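Local atomic coordinates of molybdate-binding protein MolA (Haemophilus influenzae, PDB entry 3PSA), a protein that binds molybdate and tungstate, but not sulfate or phosphate, in the periplasm and serves the MolBCA ABC transporter in low-affinity molybdate import. Residues L24-L29 with K276-P281; K49-K54 with Q241-D246; G123-T128 with S198-G203. All coordinates share one frame; numbering follows the deposited sequence.

Contact 1 (L24-L29 with K276-P281); sequences LQHQTL and KAWGYP. With WO4 (tungstate(VI)ion), chain B.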
ATOM      1  N   LEU A  24     -13.986  -3.181  -1.681  1.00  8.83           N
ATOM      2  CA  LEU A  24     -13.601  -4.147  -0.627  1.00  9.05           C
ATOM      3  C   LEU A  24     -12.065  -4.324  -0.565  1.00  8.78           C
ATOM      4  O   LEU A  24     -11.549  -5.438  -0.388  1.00  9.36           O
ATOM      5  CB  LEU A  24     -14.334  -5.513  -0.758  1.00 10.41           C
ATOM      6  CG  LEU A  24     -15.892  -5.500  -0.764  1.00  8.16           C
ATOM      7  CD1 LEU A  24     -16.433  -6.844  -0.989  1.00  9.92           C
ATOM      8  CD2 LEU A  24     -16.563  -4.921   0.475  1.00 11.17           C
ATOM      9  N   GLN A  25     -11.327  -3.224  -0.700  1.00  8.62           N
ATOM     10  CA  GLN A  25      -9.871  -3.293  -0.588  1.00  8.49           C
ATOM     11  C   GLN A  25      -9.409  -1.918  -0.216  1.00  7.93           C
ATOM     12  O   GLN A  25      -9.829  -0.917  -0.849  1.00  9.01           O
ATOM     13  CB  GLN A  25      -9.223  -3.633  -1.924  1.00  7.71           C
ATOM     14  CG  GLN A  25      -7.704  -3.829  -1.823  1.00 10.06           C
ATOM     15  CD  GLN A  25      -6.990  -3.689  -3.153  1.00  9.45           C
ATOM     16  OE1 GLN A  25      -6.324  -4.631  -3.629  1.00 11.78           O
ATOM     17  NE2 GLN A  25      -7.097  -2.527  -3.753  1.00  9.48           N
ATOM     18  N   HIS A  26      -8.549  -1.850   0.811  1.00  7.78           N
ATOM     19  CA  HIS A  26      -8.102  -0.581   1.316  1.00  7.79           C
ATOM     20  C   HIS A  26      -7.173   0.183   0.350  1.00  7.88           C
ATOM     21  O   HIS A  26      -7.212   1.427   0.305  1.00  8.06           O
ATOM     22  CB  HIS A  26      -7.449  -0.752   2.712  1.00  7.72           C
ATOM     23  CG  HIS A  26      -6.386  -1.818   2.772  1.00  9.71           C
ATOM     24  ND1 HIS A  26      -6.664  -3.159   2.628  1.00 10.79           N
ATOM     25  CD2 HIS A  26      -5.063  -1.753   3.049  1.00  8.36           C
ATOM     26  CE1 HIS A  26      -5.563  -3.874   2.747  1.00  8.75           C
ATOM     27  NE2 HIS A  26      -4.569  -3.043   3.003  1.00  9.15           N
ATOM     28  N   GLN A  27      -6.376  -0.525  -0.443  1.00  8.81           N
ATOM     29  CA  GLN A  27      -5.506   0.139  -1.393  1.00  7.80           C
ATOM     30  C   GLN A  27      -6.316   0.841  -2.474  1.00  7.45           C
ATOM     31  O   GLN A  27      -6.067   1.988  -2.756  1.00  7.08           O
ATOM     32  CB  GLN A  27      -4.540  -0.831  -2.065  1.00  8.39           C
ATOM     33  CG  GLN A  27      -3.515  -1.404  -1.102  1.00 10.29           C
ATOM     34  CD  GLN A  27      -3.935  -2.733  -0.461  1.00 11.55           C
ATOM     35  OE1 GLN A  27      -5.103  -3.160  -0.569  1.00 11.83           O
ATOM     36  NE2 GLN A  27      -2.959  -3.420   0.205  1.00  8.38           N
ATOM     37  N   THR A  28      -7.327   0.169  -3.028  1.00  8.17           N
ATOM     38  CA  THR A  28      -8.186   0.801  -4.023  1.00  8.16           C
ATOM     39  C   THR A  28      -8.927   1.963  -3.356  1.00  8.61           C
ATOM     40  O   THR A  28      -9.110   3.056  -3.959  1.00  8.30           O
ATOM     41  CB  THR A  28      -9.169  -0.184  -4.666  1.00  7.21           C
ATOM     42  OG1 THR A  28      -8.429  -1.138  -5.436  1.00  8.73           O
ATOM     43  CG2 THR A  28     -10.148   0.536  -5.566  1.00  9.74           C
ATOM     44  N   LEU A  29      -9.371   1.762  -2.120  1.00  8.72           N
ATOM     45  CA  LEU A  29     -10.068   2.833  -1.405  1.00  8.22           C
ATOM     46  C   LEU A  29      -9.228   4.111  -1.303  1.00  9.06           C
ATOM     47  O   LEU A  29      -9.712   5.221  -1.605  1.00  9.38           O
ATOM     48  CB  LEU A  29     -10.512   2.372  -0.011  1.00  8.26           C
ATOM     49  CG  LEU A  29     -11.373   3.406   0.722  1.00 10.41           C
ATOM     50  CD1 LEU A  29     -12.501   3.934  -0.166  1.00 12.41           C
ATOM     51  CD2 LEU A  29     -11.937   2.799   2.028  1.00 10.20           C
ATOM     52  N   LYS A 276       4.100   4.468   3.391  1.00  9.76           N
ATOM     53  CA  LYS A 276       3.538   3.123   3.565  1.00  8.60           C
ATOM     54  C   LYS A 276       4.406   2.009   2.939  1.00  9.27           C
ATOM     55  O   LYS A 276       4.362   1.737   1.712  1.00  9.85           O
ATOM     56  CB  LYS A 276       2.097   3.025   3.035  1.00  9.01           C
ATOM     57  CG  LYS A 276       1.100   4.090   3.529  1.00  5.52           C
ATOM     58  CD  LYS A 276      -0.212   4.004   2.757  1.00  6.60           C
ATOM     59  CE  LYS A 276      -1.317   4.894   3.300  1.00  9.32           C
ATOM     60  NZ  LYS A 276      -0.992   6.358   3.251  1.00  9.52           N
ATOM     61  N   ALA A 277       5.199   1.375   3.803  1.00  9.59           N
ATOM     62  CA  ALA A 277       6.062   0.252   3.417  1.00  9.01           C
ATOM     63  C   ALA A 277       5.236  -1.030   3.462  1.00  9.27           C
ATOM     64  O   ALA A 277       5.560  -2.024   4.112  1.00  8.64           O
ATOM     65  CB  ALA A 277       7.270   0.200   4.307  1.00  9.60           C
ATOM     66  N   TRP A 278       4.194  -0.985   2.650  1.00  8.18           N
ATOM     67  CA  TRP A 278       3.174  -1.979   2.597  1.00  7.87           C
ATOM     68  C   TRP A 278       3.556  -3.066   1.613  1.00  8.81           C
ATOM     69  O   TRP A 278       4.457  -2.928   0.733  1.00  8.68           O
ATOM     70  CB  TRP A 278       1.845  -1.315   2.200  1.00  8.18           C
ATOM     71  CG  TRP A 278       1.133  -0.487   3.297  1.00  7.83           C
ATOM     72  CD1 TRP A 278       1.600  -0.135   4.554  1.00  9.08           C
ATOM     73  CD2 TRP A 278      -0.172   0.090   3.177  1.00  8.59           C
ATOM     74  NE1 TRP A 278       0.647   0.603   5.212  1.00  7.55           N
ATOM     75  CE2 TRP A 278      -0.452   0.750   4.398  1.00  7.52           C
ATOM     76  CE3 TRP A 278      -1.150   0.070   2.180  1.00  8.09           C
ATOM     77  CZ2 TRP A 278      -1.661   1.413   4.621  1.00  9.95           C
ATOM     78  CZ3 TRP A 278      -2.333   0.723   2.379  1.00  7.99           C
ATOM     79  CH2 TRP A 278      -2.599   1.392   3.595  1.00  5.92           C
ATOM     80  N   GLY A 279       2.800  -4.140   1.713  1.00  6.69           N
ATOM     81  CA  GLY A 279       2.918  -5.242   0.760  1.00  7.42           C
ATOM     82  C   GLY A 279       2.625  -4.797  -0.659  1.00  7.26           C
ATOM     83  O   GLY A 279       3.249  -5.282  -1.614  1.00  9.50           O
ATOM     84  N   TYR A 280       1.695  -3.843  -0.756  1.00  7.83           N
ATOM     85  CA  TYR A 280       1.305  -3.204  -2.011  1.00  7.46           C
ATOM     86  C   TYR A 280       1.798  -1.766  -2.148  1.00  7.61           C
ATOM     87  O   TYR A 280       1.837  -0.971  -1.150  1.00  9.19           O
ATOM     88  CB  TYR A 280      -0.224  -3.191  -2.107  1.00  7.60           C
ATOM     89  CG  TYR A 280      -0.915  -4.534  -2.281  1.00  8.49           C
ATOM     90  CD1 TYR A 280      -1.654  -4.825  -3.443  1.00  9.53           C
ATOM     91  CD2 TYR A 280      -0.869  -5.499  -1.264  1.00 10.71           C
ATOM     92  CE1 TYR A 280      -2.342  -6.047  -3.556  1.00 10.77           C
ATOM     93  CE2 TYR A 280      -1.550  -6.711  -1.372  1.00 13.82           C
ATOM     94  CZ  TYR A 280      -2.251  -6.992  -2.516  1.00 10.82           C
ATOM     95  OH  TYR A 280      -2.928  -8.198  -2.593  1.00 12.99           O
ATOM     96  N   PRO A 281       2.135  -1.389  -3.400  1.00  7.64           N
ATOM     97  CA  PRO A 281       2.581  -0.023  -3.660  1.00  8.14           C
ATOM     98  C   PRO A 281       1.432   1.030  -3.634  1.00  8.73           C
ATOM     99  O   PRO A 281       0.330   0.772  -4.146  1.00  8.84           O
ATOM    100  CB  PRO A 281       3.196  -0.121  -5.048  1.00  7.21           C
ATOM    101  CG  PRO A 281       2.458  -1.212  -5.735  1.00  7.62           C
ATOM    102  CD  PRO A 281       2.078  -2.192  -4.652  1.00  6.99           C
TER
HETATM  103  W   WO4 B 770      -0.834  -4.745   2.816  1.00 15.53           W
HETATM  104  O1  WO4 B 770      -1.909  -6.227   2.266  1.00 14.38           O
HETATM  105  O2  WO4 B 770      -2.034  -3.702   3.711  1.00  8.79           O
HETATM  106  O3  WO4 B 770       0.682  -4.574   3.909  1.00  9.48           O
HETATM  107  O4  WO4 B 770      -0.424  -3.878   1.323  1.00  6.15           O

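Contact 2 (K49-K54 with Q241-D246); sequences KKQLGK and QDRYPD. With WO4 (tungstate(VI)ion), chain B.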
ATOM      1  N   LYS A  49     -10.706   0.809   9.081  1.00 12.28           N
ATOM      2  CA  LYS A  49     -10.034   1.617  10.113  1.00 13.22           C
ATOM      3  C   LYS A  49      -8.743   0.961  10.523  1.00 12.97           C
ATOM      4  O   LYS A  49      -7.761   1.674  10.772  1.00 13.90           O
ATOM      5  CB  LYS A  49     -10.922   1.810  11.342  1.00 14.25           C
ATOM      6  CG  LYS A  49     -11.933   2.919  11.140  1.00 14.52           C
ATOM      7  CD  LYS A  49     -12.776   3.161  12.405  1.00 15.52           C
ATOM      8  CE  LYS A  49     -14.071   3.883  12.056  1.00 18.62           C
ATOM      9  NZ  LYS A  49     -14.985   4.176  13.253  1.00 16.93           N
ATOM     10  N   LYS A  50      -8.769  -0.373  10.649  1.00 13.48           N
ATOM     11  CA  LYS A  50      -7.551  -1.165  10.916  1.00 13.61           C
ATOM     12  C   LYS A  50      -6.532  -1.075   9.779  1.00 13.19           C
ATOM     13  O   LYS A  50      -5.341  -0.853  10.032  1.00 11.90           O
ATOM     14  CB  LYS A  50      -7.834  -2.645  11.221  1.00 15.44           C
ATOM     15  CG  LYS A  50      -6.556  -3.384  11.614  1.00 17.41           C
ATOM     16  CD  LYS A  50      -6.738  -4.564  12.554  1.00 18.82           C
ATOM     17  CE  LYS A  50      -5.471  -5.362  12.662  1.00 21.75           C
ATOM     18  NZ  LYS A  50      -4.944  -5.832  11.360  1.00 23.08           N
ATOM     19  N   GLN A  51      -7.010  -1.239   8.542  1.00 12.52           N
ATOM     20  CA  GLN A  51      -6.137  -1.328   7.367  1.00 12.64           C
ATOM     21  C   GLN A  51      -5.553   0.027   6.948  1.00 12.50           C
ATOM     22  O   GLN A  51      -4.423   0.074   6.427  1.00 11.65           O
ATOM     23  CB  GLN A  51      -6.827  -2.038   6.194  1.00 13.85           C
ATOM     24  CG  GLN A  51      -7.129  -3.524   6.458  1.00 14.66           C
ATOM     25  CD  GLN A  51      -5.895  -4.362   6.753  1.00 14.37           C
ATOM     26  OE1 GLN A  51      -4.809  -4.081   6.267  1.00 13.45           O
ATOM     27  NE2 GLN A  51      -6.066  -5.409   7.556  1.00 17.45           N
ATOM     28  N   LEU A  52      -6.307   1.111   7.187  1.00 12.07           N
ATOM     29  CA  LEU A  52      -5.866   2.475   6.835  1.00 12.10           C
ATOM     30  C   LEU A  52      -5.326   3.298   8.010  1.00 11.01           C
ATOM     31  O   LEU A  52      -4.731   4.354   7.801  1.00 10.60           O
ATOM     32  CB  LEU A  52      -6.962   3.263   6.109  1.00 12.59           C
ATOM     33  CG  LEU A  52      -7.411   2.729   4.737  1.00 13.18           C
ATOM     34  CD1 LEU A  52      -8.669   3.494   4.250  1.00 11.87           C
ATOM     35  CD2 LEU A  52      -6.276   2.815   3.689  1.00 12.93           C
ATOM     36  N   GLY A  53      -5.579   2.817   9.215  1.00 11.61           N
ATOM     37  CA  GLY A  53      -5.126   3.441  10.439  1.00 12.12           C
ATOM     38  C   GLY A  53      -6.149   4.416  10.993  1.00 12.27           C
ATOM     39  O   GLY A  53      -6.945   4.996  10.231  1.00 10.23           O
ATOM     40  N   LYS A  54      -6.126   4.594  12.316  1.00 13.24           N
ATOM     41  CA  LYS A  54      -7.119   5.439  13.030  1.00 13.26           C
ATOM     42  C   LYS A  54      -7.318   6.902  12.612  1.00 13.13           C
ATOM     43  O   LYS A  54      -8.394   7.443  12.832  1.00 14.38           O
ATOM     44  CB  LYS A  54      -6.852   5.391  14.533  1.00 13.01           C
ATOM     45  CG  LYS A  54      -5.586   6.145  14.925  1.00 14.82           C
ATOM     46  CD  LYS A  54      -5.360   6.066  16.440  1.00 16.08           C
ATOM     47  CE  LYS A  54      -4.346   7.133  16.786  1.00 13.75           C
ATOM     48  NZ  LYS A  54      -4.837   8.540  16.676  1.00 24.13           N
ATOM     49  N   GLN A 241       4.993   0.638  10.447  1.00  9.65           N
ATOM     50  CA  GLN A 241       3.951   1.365   9.734  1.00  9.14           C
ATOM     51  C   GLN A 241       3.114   2.234  10.663  1.00  8.48           C
ATOM     52  O   GLN A 241       2.701   1.803  11.772  1.00 10.49           O
ATOM     53  CB  GLN A 241       3.040   0.333   9.058  1.00  8.84           C
ATOM     54  CG  GLN A 241       3.785  -0.551   8.054  1.00 11.14           C
ATOM     55  CD  GLN A 241       2.966  -1.713   7.503  1.00  9.28           C
ATOM     56  OE1 GLN A 241       1.877  -2.053   8.001  1.00  9.06           O
ATOM     57  NE2 GLN A 241       3.498  -2.346   6.470  1.00 12.28           N
ATOM     58  N   ASP A 242       2.766   3.423  10.155  1.00  8.86           N
ATOM     59  CA  ASP A 242       2.005   4.414  10.921  1.00 10.47           C
ATOM     60  C   ASP A 242       0.681   3.872  11.435  1.00  9.43           C
ATOM     61  O   ASP A 242       0.186   4.348  12.483  1.00 10.52           O
ATOM     62  CB  ASP A 242       1.718   5.630  10.055  1.00 10.97           C
ATOM     63  CG  ASP A 242       1.175   6.781  10.873  1.00 14.54           C
ATOM     64  OD1 ASP A 242       1.763   7.096  11.949  1.00 15.18           O
ATOM     65  OD2 ASP A 242       0.144   7.314  10.449  1.00 16.08           O
ATOM     66  N   ARG A 243       0.083   2.909  10.712  1.00 10.19           N
ATOM     67  CA  ARG A 243      -1.249   2.391  11.100  1.00 10.19           C
ATOM     68  C   ARG A 243      -1.160   1.507  12.330  1.00 11.09           C
ATOM     69  O   ARG A 243      -2.198   1.265  12.952  1.00  9.29           O
ATOM     70  CB  ARG A 243      -1.929   1.624   9.967  1.00 10.29           C
ATOM     71  CG  ARG A 243      -1.172   0.420   9.530  1.00 10.11           C
ATOM     72  CD  ARG A 243      -1.749  -0.185   8.280  1.00 13.37           C
ATOM     73  NE  ARG A 243      -0.807  -1.144   7.706  1.00 13.37           N
ATOM     74  CZ  ARG A 243      -1.088  -1.893   6.653  1.00 12.95           C
ATOM     75  NH1 ARG A 243      -2.294  -1.809   6.102  1.00 11.42           N
ATOM     76  NH2 ARG A 243      -0.183  -2.738   6.164  1.00 13.57           N
ATOM     77  N   TYR A 244       0.057   1.047  12.667  1.00 11.78           N
ATOM     78  CA  TYR A 244       0.301   0.195  13.841  1.00 12.82           C
ATOM     79  C   TYR A 244       1.206   0.794  14.924  1.00 13.44           C
ATOM     80  O   TYR A 244       2.195   0.160  15.317  1.00 13.79           O
ATOM     81  CB  TYR A 244       0.829  -1.180  13.399  1.00 12.62           C
ATOM     82  CG  TYR A 244      -0.167  -1.927  12.529  1.00 13.30           C
ATOM     83  CD1 TYR A 244      -1.497  -2.092  12.937  1.00 14.24           C
ATOM     84  CD2 TYR A 244       0.214  -2.455  11.288  1.00 15.32           C
ATOM     85  CE1 TYR A 244      -2.424  -2.784  12.127  1.00 19.65           C
ATOM     86  CE2 TYR A 244      -0.708  -3.149  10.478  1.00 16.81           C
ATOM     87  CZ  TYR A 244      -2.021  -3.306  10.907  1.00 17.21           C
ATOM     88  OH  TYR A 244      -2.932  -3.990  10.109  1.00 22.00           O
ATOM     89  N   PRO A 245       0.833   1.975  15.471  1.00 14.38           N
ATOM     90  CA  PRO A 245       1.778   2.724  16.313  1.00 15.24           C
ATOM     91  C   PRO A 245       2.112   2.018  17.657  1.00 15.62           C
ATOM     92  O   PRO A 245       3.210   2.222  18.170  1.00 15.94           O
ATOM     93  CB  PRO A 245       1.059   4.065  16.542  1.00 16.82           C
ATOM     94  CG  PRO A 245      -0.398   3.685  16.555  1.00 14.27           C
ATOM     95  CD  PRO A 245      -0.515   2.570  15.513  1.00 15.08           C
ATOM     96  N   ASP A 246       1.222   1.168  18.179  1.00 15.49           N
ATOM     97  CA  ASP A 246       1.487   0.472  19.468  1.00 16.50           C
ATOM     98  C   ASP A 246       2.739  -0.400  19.407  1.00 16.29           C
ATOM     99  O   ASP A 246       3.330  -0.730  20.448  1.00 16.30           O
ATOM    100  CB  ASP A 246       0.335  -0.461  19.916  1.00 17.99           C
ATOM    101  CG  ASP A 246      -0.986   0.254  20.167  1.00 21.27           C
ATOM    102  OD1 ASP A 246      -1.013   1.481  20.390  1.00 25.79           O
ATOM    103  OD2 ASP A 246      -2.014  -0.466  20.140  1.00 26.36           O
TER
HETATM  104  W   WO4 B 770      -0.834  -4.745   2.816  1.00 15.53           W
HETATM  105  O1  WO4 B 770      -1.909  -6.227   2.266  1.00 14.38           O
HETATM  106  O2  WO4 B 770      -2.034  -3.702   3.711  1.00  8.79           O
HETATM  107  O3  WO4 B 770       0.682  -4.574   3.909  1.00  9.48           O
HETATM  108  O4  WO4 B 770      -0.424  -3.878   1.323  1.00  6.15           O
HETATM  109  O   HOH W   1      -4.459  -0.155  12.547  1.00 16.47           O
HETATM  110  O   HOH W   2      -3.721   3.461  13.831  1.00 17.59           O

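Contact 3 (G123-T128 with S198-G203); sequences GKLNPT and SGKYTG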
ATOM      1  N   GLY A 123      -3.302 -14.031  -8.765  1.00 15.78           N
ATOM      2  CA  GLY A 123      -4.271 -14.229  -7.714  1.00 16.08           C
ATOM      3  C   GLY A 123      -3.731 -14.660  -6.355  1.00 15.82           C
ATOM      4  O   GLY A 123      -4.495 -14.991  -5.465  1.00 16.57           O
ATOM      5  N   LYS A 124      -2.406 -14.644  -6.193  1.00 15.66           N
ATOM      6  CA  LYS A 124      -1.769 -15.122  -4.971  1.00 15.68           C
ATOM      7  C   LYS A 124      -1.487 -13.982  -3.966  1.00 14.88           C
ATOM      8  O   LYS A 124      -1.021 -12.924  -4.360  1.00 16.06           O
ATOM      9  CB  LYS A 124      -0.460 -15.848  -5.324  1.00 15.92           C
ATOM     10  CG  LYS A 124      -0.673 -17.199  -6.009  1.00 17.49           C
ATOM     11  CD  LYS A 124       0.618 -17.977  -6.188  1.00 20.64           C
ATOM     12  CE  LYS A 124       0.349 -19.370  -6.814  1.00 20.30           C
ATOM     13  NZ  LYS A 124       1.585 -20.147  -7.163  1.00 22.08           N
ATOM     14  N   LEU A 125      -1.771 -14.194  -2.678  1.00 15.10           N
ATOM     15  CA  LEU A 125      -1.508 -13.138  -1.692  1.00 13.86           C
ATOM     16  C   LEU A 125      -0.006 -12.832  -1.717  1.00 13.54           C
ATOM     17  O   LEU A 125       0.423 -11.656  -1.670  1.00 14.33           O
ATOM     18  CB  LEU A 125      -1.918 -13.600  -0.297  1.00 14.89           C
ATOM     19  CG  LEU A 125      -1.457 -12.773   0.898  1.00 14.24           C
ATOM     20  CD1 LEU A 125      -2.005 -11.312   0.861  1.00 14.52           C
ATOM     21  CD2 LEU A 125      -1.808 -13.467   2.181  1.00 19.24           C
ATOM     22  N   ASN A 126       0.768 -13.915  -1.810  1.00 13.46           N
ATOM     23  CA  ASN A 126       2.247 -13.910  -1.706  1.00 13.46           C
ATOM     24  C   ASN A 126       2.905 -14.477  -2.952  1.00 13.46           C
ATOM     25  O   ASN A 126       3.185 -15.707  -3.035  1.00 13.04           O
ATOM     26  CB  ASN A 126       2.677 -14.695  -0.444  1.00 13.53           C
ATOM     27  CG  ASN A 126       2.166 -14.071   0.827  1.00 12.23           C
ATOM     28  OD1 ASN A 126       1.572 -14.753   1.700  1.00 16.90           O
ATOM     29  ND2 ASN A 126       2.392 -12.783   0.970  1.00  9.51           N
ATOM     30  N   PRO A 127       3.150 -13.608  -3.948  1.00 14.00           N
ATOM     31  CA  PRO A 127       3.669 -14.069  -5.249  1.00 14.86           C
ATOM     32  C   PRO A 127       5.176 -14.328  -5.306  1.00 14.54           C
ATOM     33  O   PRO A 127       5.916 -13.920  -4.408  1.00 15.90           O
ATOM     34  CB  PRO A 127       3.273 -12.962  -6.205  1.00 14.49           C
ATOM     35  CG  PRO A 127       3.296 -11.684  -5.328  1.00 13.22           C
ATOM     36  CD  PRO A 127       2.819 -12.164  -3.950  1.00 13.95           C
ATOM     37  N   THR A 128       5.587 -15.082  -6.322  1.00 15.18           N
ATOM     38  CA  THR A 128       6.982 -15.203  -6.733  1.00 15.29           C
ATOM     39  C   THR A 128       7.096 -14.465  -8.062  1.00 15.47           C
ATOM     40  O   THR A 128       6.439 -14.827  -9.042  1.00 16.04           O
ATOM     41  CB  THR A 128       7.363 -16.679  -6.935  1.00 15.16           C
ATOM     42  OG1 THR A 128       7.036 -17.421  -5.760  1.00 17.44           O
ATOM     43  CG2 THR A 128       8.850 -16.829  -7.266  1.00 18.27           C
ATOM     44  N   SER A 198      10.089 -11.516   0.525  1.00 11.38           N
ATOM     45  CA  SER A 198      10.088 -11.370  -0.925  1.00 11.51           C
ATOM     46  C   SER A 198       8.714 -11.173  -1.575  1.00 11.31           C
ATOM     47  O   SER A 198       7.682 -11.611  -1.052  1.00 12.62           O
ATOM     48  CB  SER A 198      10.806 -12.581  -1.581  1.00  9.90           C
ATOM     49  OG  SER A 198      10.123 -13.828  -1.326  1.00 12.92           O
ATOM     50  N   GLY A 199       8.735 -10.539  -2.744  1.00 11.91           N
ATOM     51  CA  GLY A 199       7.536 -10.341  -3.591  1.00 11.00           C
ATOM     52  C   GLY A 199       6.590  -9.293  -3.025  1.00 11.30           C
ATOM     53  O   GLY A 199       5.383  -9.313  -3.262  1.00 11.38           O
ATOM     54  N   LYS A 200       7.149  -8.383  -2.241  1.00 11.24           N
ATOM     55  CA  LYS A 200       6.340  -7.332  -1.582  1.00 10.72           C
ATOM     56  C   LYS A 200       6.937  -5.950  -1.789  1.00 10.83           C
ATOM     57  O   LYS A 200       8.155  -5.796  -1.844  1.00 10.94           O
ATOM     58  CB  LYS A 200       6.186  -7.681  -0.090  1.00 11.07           C
ATOM     59  CG  LYS A 200       5.459  -9.015   0.145  1.00 12.31           C
ATOM     60  CD  LYS A 200       3.954  -8.802  -0.025  1.00 10.02           C
ATOM     61  CE  LYS A 200       3.185 -10.021  -0.383  1.00 11.35           C
ATOM     62  NZ  LYS A 200       1.718  -9.680  -0.430  1.00 11.92           N
ATOM     63  N   TYR A 201       6.070  -4.936  -1.928  1.00 10.45           N
ATOM     64  CA  TYR A 201       6.542  -3.534  -2.116  1.00  9.79           C
ATOM     65  C   TYR A 201       7.467  -3.056  -0.981  1.00  9.26           C
ATOM     66  O   TYR A 201       8.325  -2.192  -1.220  1.00  9.47           O
ATOM     67  CB  TYR A 201       5.376  -2.533  -2.360  1.00 10.07           C
ATOM     68  CG  TYR A 201       5.890  -1.114  -2.361  1.00  9.44           C
ATOM     69  CD1 TYR A 201       6.697  -0.632  -3.415  1.00 10.62           C
ATOM     70  CD2 TYR A 201       5.701  -0.291  -1.254  1.00  8.88           C
ATOM     71  CE1 TYR A 201       7.244   0.652  -3.374  1.00 11.62           C
ATOM     72  CE2 TYR A 201       6.270   0.980  -1.175  1.00  8.89           C
ATOM     73  CZ  TYR A 201       7.008   1.461  -2.259  1.00 11.85           C
ATOM     74  OH  TYR A 201       7.569   2.703  -2.204  1.00 11.87           O
ATOM     75  N   THR A 202       7.291  -3.610   0.232  1.00  9.30           N
ATOM     76  CA  THR A 202       8.093  -3.263   1.412  1.00  9.47           C
ATOM     77  C   THR A 202       9.589  -3.201   1.085  1.00  8.46           C
ATOM     78  O   THR A 202      10.240  -2.200   1.326  1.00  8.61           O
ATOM     79  CB  THR A 202       7.850  -4.262   2.543  1.00 10.10           C
ATOM     80  OG1 THR A 202       6.464  -4.195   2.917  1.00 11.42           O
ATOM     81  CG2 THR A 202       8.718  -3.921   3.776  1.00 10.84           C
ATOM     82  N   GLY A 203      10.083  -4.287   0.498  1.00  7.51           N
ATOM     83  CA  GLY A 203      11.487  -4.416   0.112  1.00  6.97           C
ATOM     84  C   GLY A 203      11.926  -3.414  -0.935  1.00  7.19           C
ATOM     85  O   GLY A 203      13.089  -2.965  -0.975  1.00  7.60           O
TER

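Contact 1 (L24-L29 with K276-P281)
H26 and Q27 face W278 and Y280 across the anion-binding cleft, and the contact is a worked example of two segments whose hydrogen bonding is shared through a ligand. The hydrogen bonds between them all run by way of the tungstate. H26 supplies NE2 to O2 at 2.7 Å, nearly straight at 169°, with the oxygen in the plane of the imidazole at its edge. From the other segment the backbone takes over: G279 N points at O3, 3.1 Å away and almost linear, while Y280 N reaches O4 at 3.0 Å. Q27 NE2 adds a weak, bent bond to the same O4, joining the two segments on one oxygen. All four residues belong to the experimentally established molybdate site.

Direct contact is by van der Waals packing. The Q27 chain leaves beside its backbone N and bends at chi2, which brings its amide, tilted, over one face of the Y280 ring toward the rim, the planes 42° apart; NE2 comes within 3.3 Å of Y280 CD2. On the H26 side, Q27 OE1 lies over the centre of the imidazole, so the glutamine amide lies between the imidazole and the Y280 ring. H26 CD2 meets W278 CZ3 at 3.7 Å, the ring planes inclined at 59°. One face of the indole looks toward tungstate O2, and the opposite face carries the methylene CD of K276.

Y280 OH is hydrogen-bonded to N92, and R243 makes a cation-pi contact with W278. H26 and Q27 sit in the first turn of helix 26-34, which follows strand 21-24 with Q25 at the N-cap, whereas W278 to Y280 belong to the loop between strand 268-270 and helix 283-297; helix 48-52 packs against both H26 and W278.

Contact 2 (K49-K54 with Q241-D246)
R243 reaches across to the end of helix 48-52 with its guanidinium edge-on to the carbonyl of Q51, a small example of one arginine serving three partners from a single plane. NH1 donates to Q51 O at 2.9 Å, in the carbonyl plane and on a lone pair. With CG set between the backbone N and the carbonyl carbon (chi1 62°) and the chain extended from there to NE, the group is carried out to the tungstate: NH1 and NH2 both bond O2, and NH2 also bonds O3 at 3.0 Å. Side-on, NE and NH2 grip Q241 OE1, each at 2.8 Å, from the same face of its amide. The Q51 amide stands perpendicular to the guanidinium.

Y244 is turned so that one face lies against R243 CG, while its OH accepts a 3.0 Å hydrogen bond from K50 NZ, the lysine crossing it at about a right angle. At the base of the arginine side chain, G53 CA packs on R243 CB at 3.7 Å; the positive phi (91°) and the close approach both suit glycine. Two waters donate to R243 O, one also donating to K50 O and the other accepting from K54 N.

Bonds to Q51 O and Q241 OE1 fix the rotation of the guanidinium, and its positive charge probably helps to balance the oxyanion, for which R243 is an established binding residue.

Contact 3 (G123-T128 with S198-G203)
K200 NZ donates to L125 O at 2.7 Å, the hydrogen bond that ties the two segments together. It approaches tilted 26° from the carbonyl plane, a good example of a lysine held by main-chain oxygen. Along the same chain, K200 CE passes close to the N126 side chain, the two crossing obliquely, and lies 4.2 Å from P127 CD. The pyrrolidine also rests on the backbone of the partner segment, with P127 CG 3.8 Å from G199 O.

What brings the ammonium here is a bend in the lysine: CG stands beside the backbone N, and the turn at chi2 (-79°) redirects an otherwise extended tail toward 123-128. G199 makes the close backbone approach possible. G199 CA lies 5.6 Å from P127 CA, the glycine phi is positive at 73°, and a beta carbon would collide with P127 O. Farther out, G199 O is hydrogen-bonded to Y136 OH and K124 O to R115, while P127 packs on R115 and E121.

Segment 123-128 belongs to the long connection from strand 109-112 to helix 132-151. Residues 198-200 lead from strand 194-196 into helix 201-208; Y201 packs against helix 283-297 and bonds G279 through its backbone, and K200 lies close to the binding residues Y196 and G279.

Contact 1 is fully buried, its centre about 3 Å from the centre of the chain, whereas contacts 2 and 3 are partly buried, their centres about 12 Å from it. Contacts 1 and 2 share the tungstate: the first offers imidazole, amide and backbone N-H groups, the second the guanidinium. Contact 3 has no direct bond to the anion and relies on lysine, carbonyl and proline packing. Segment 276-281 joins all three, since A277 O accepts from both Q241 NE2 and T202 OG1 and G279 O from Y201 N. Contacts 2 and 3 do not touch; their nearest atoms are about 5 Å apart. Bridging waters and an exposed lysine, K50, enter contact 2.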